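Local coordinates for UBP3-associated protein BRE5 (Saccharomyces cerevisiae, PDB 2QIY), which acts with the ubiquitin protease UBP3 to cleave ubiquitin, a step that affects the ubiquitination of Sec23, and is represented here by its NTF2 domain, at residues A17-Q20 with N21-R25. Residues are numbered along the deposited sequence; the frame is centred on the assembly and turned at random.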
loop_
_atom_site.group_PDB
_atom_site.type_symbol
_atom_site.label_atom_id
_atom_site.label_comp_id
_atom_site.label_asym_id
_atom_site.label_seq_id
_atom_site.Cartn_x
_atom_site.Cartn_y
_atom_site.Cartn_z
ATOM N N ALA A 17 2.477 -8.844 -15.200
ATOM C CA ALA A 17 1.381 -9.467 -15.952
ATOM C C ALA A 17 0.099 -9.499 -15.134
ATOM O O ALA A 17 -0.980 -9.195 -15.658
ATOM C CB ALA A 17 1.755 -10.880 -16.418
ATOM N N PHE A 18 0.215 -9.857 -13.858
ATOM C CA PHE A 18 -0.956 -9.884 -12.995
ATOM C C PHE A 18 -1.681 -8.544 -12.979
ATOM O O PHE A 18 -2.908 -8.482 -13.135
ATOM C CB PHE A 18 -0.630 -10.264 -11.546
ATOM C CG PHE A 18 -1.790 -10.036 -10.648
ATOM C CD1 PHE A 18 -1.877 -8.872 -9.893
ATOM C CD2 PHE A 18 -2.868 -10.921 -10.659
ATOM C CE1 PHE A 18 -3.006 -8.613 -9.114
ATOM C CE2 PHE A 18 -4.012 -10.675 -9.888
ATOM C CZ PHE A 18 -4.077 -9.512 -9.106
ATOM N N LEU A 19 -0.931 -7.471 -12.751
ATOM C CA LEU A 19 -1.546 -6.156 -12.590
ATOM C C LEU A 19 -2.155 -5.714 -13.905
ATOM O O LEU A 19 -3.280 -5.213 -13.942
ATOM C CB LEU A 19 -0.499 -5.143 -12.152
ATOM C CG LEU A 19 -0.276 -4.659 -10.714
ATOM C CD1 LEU A 19 -1.193 -5.212 -9.613
ATOM C CD2 LEU A 19 1.182 -4.593 -10.349
ATOM N N GLN A 20 -1.412 -5.901 -14.996
ATOM C CA GLN A 20 -1.932 -5.476 -16.298
ATOM C C GLN A 20 -3.221 -6.229 -16.624
ATOM O O GLN A 20 -4.216 -5.612 -17.001
ATOM C CB GLN A 20 -0.875 -5.587 -17.407
ATOM C CG GLN A 20 -1.170 -4.594 -18.536
ATOM C CD GLN A 20 -0.032 -4.426 -19.540
ATOM O OE1 GLN A 20 1.070 -4.943 -19.362
ATOM N NE2 GLN A 20 -0.311 -3.688 -20.612
ATOM N N ASN A 21 -3.218 -7.544 -16.407
ATOM C CA ASN A 21 -4.407 -8.379 -16.635
ATOM C C ASN A 21 -5.618 -8.030 -15.759
ATOM O O ASN A 21 -6.754 -7.989 -16.253
ATOM C CB ASN A 21 -4.062 -9.864 -16.520
ATOM C CG ASN A 21 -3.162 -10.346 -17.657
ATOM O OD1 ASN A 21 -3.165 -9.777 -18.753
ATOM N ND2 ASN A 21 -2.385 -11.390 -17.397
ATOM N N TYR A 22 -5.360 -7.746 -14.483
ATOM C CA TYR A 22 -6.390 -7.343 -13.518
ATOM C C TYR A 22 -7.117 -6.059 -13.940
ATOM O O TYR A 22 -8.346 -6.015 -13.968
ATOM C CB TYR A 22 -5.720 -7.127 -12.162
ATOM C CG TYR A 22 -6.602 -6.582 -11.071
ATOM C CD1 TYR A 22 -7.320 -7.437 -10.250
ATOM C CD2 TYR A 22 -6.677 -5.210 -10.824
ATOM C CE1 TYR A 22 -8.110 -6.934 -9.215
ATOM C CE2 TYR A 22 -7.466 -4.685 -9.782
ATOM C CZ TYR A 22 -8.188 -5.558 -8.985
ATOM O OH TYR A 22 -8.965 -5.059 -7.969
ATOM N N TYR A 23 -6.363 -5.011 -14.263
ATOM C CA TYR A 23 -7.022 -3.749 -14.608
ATOM C C TYR A 23 -7.697 -3.793 -15.956
ATOM O O TYR A 23 -8.743 -3.167 -16.158
ATOM C CB TYR A 23 -6.078 -2.560 -14.502
ATOM C CG TYR A 23 -5.598 -2.292 -13.093
ATOM C CD1 TYR A 23 -6.472 -1.836 -12.094
ATOM C CD2 TYR A 23 -4.254 -2.479 -12.757
ATOM C CE1 TYR A 23 -6.009 -1.591 -10.776
ATOM C CE2 TYR A 23 -3.786 -2.224 -11.473
ATOM C CZ TYR A 23 -4.661 -1.787 -10.489
ATOM O OH TYR A 23 -4.187 -1.539 -9.225
ATOM N N GLU A 24 -7.142 -4.569 -16.875
ATOM C CA GLU A 24 -7.737 -4.629 -18.187
ATOM C C GLU A 24 -9.010 -5.467 -18.170
ATOM O O GLU A 24 -9.926 -5.195 -18.942
ATOM C CB GLU A 24 -6.721 -5.071 -19.228
ATOM C CG GLU A 24 -5.669 -3.975 -19.512
ATOM C CD GLU A 24 -4.586 -4.422 -20.491
ATOM O OE1 GLU A 24 -4.477 -5.642 -20.753
ATOM O OE2 GLU A 24 -3.861 -3.543 -21.023
ATOM N N ARG A 25 -9.083 -6.451 -17.262
ATOM C CA ARG A 25 -10.304 -7.251 -17.090
ATOM C C ARG A 25 -11.471 -6.387 -16.629
ATOM O O ARG A 25 -12.630 -6.691 -16.939
ATOM C CB ARG A 25 -10.098 -8.416 -16.102
ATOM C CG ARG A 25 -9.281 -9.549 -16.666
ATOM C CD ARG A 25 -9.385 -10.784 -15.785
ATOM N NE ARG A 25 -8.281 -10.902 -14.829
ATOM C CZ ARG A 25 -8.374 -10.642 -13.531
ATOM N NH1 ARG A 25 -9.532 -10.248 -13.004
ATOM N NH2 ARG A 25 -7.313 -10.793 -12.747
HETATM O O HOH W 1 -4.530 -10.823 -13.260
#
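Phe18 and Tyr22, one helical turn apart, run alongside each other in the same direction, with Phe18 CZ 4.0 Å from Tyr22 CD1. Their rings are inclined at 34°, neither stacked nor edge-to-face, and Tyr22 CB sits over one face of the Phe18 ring. Both side chains leave the backbone with CG anti to N (chi1 169° and 174°), which sends the two rings off the helix together. A tyrosine suits the second place because its ring is buried while its hydroxyl finds an acceptor, Asp142 OD2. Leu19 and Tyr23 repeat the pairing more loosely, Leu19 CG lying 4.3 Å from Tyr23 CE2; Tyr23 also takes Tyr22 CD2 over the centre of one ring face.

The polar side is slacker. Gln20 and Glu24 extend next to each other, Gln20 NE2 and Glu24 OE2 lying 3.6 Å apart, abreast rather than gripping each other. Ala17 and Asn21, small and polar, suit the exposed flank. Water joins the turns where Phe18 O, already accepting from Tyr22 N at 2.9 Å, also accepts a hydrogen bond from a water that itself accepts one from Arg25 NH2 (2.8 Å). Arg25 reaches this water with its guanidinium over Tyr22 CA and makes a cation-pi contact with Phe36.

Helix 11-28 lies against the curved sheet of the NTF2 fold: Phe18 and Tyr22 meet Phe126 edge-to-face and touch Ile139, Leu19 and Tyr23 reach strands 85-97 and 120-130, and Gln20, Tyr23 and Glu24 pack against the other protein chain.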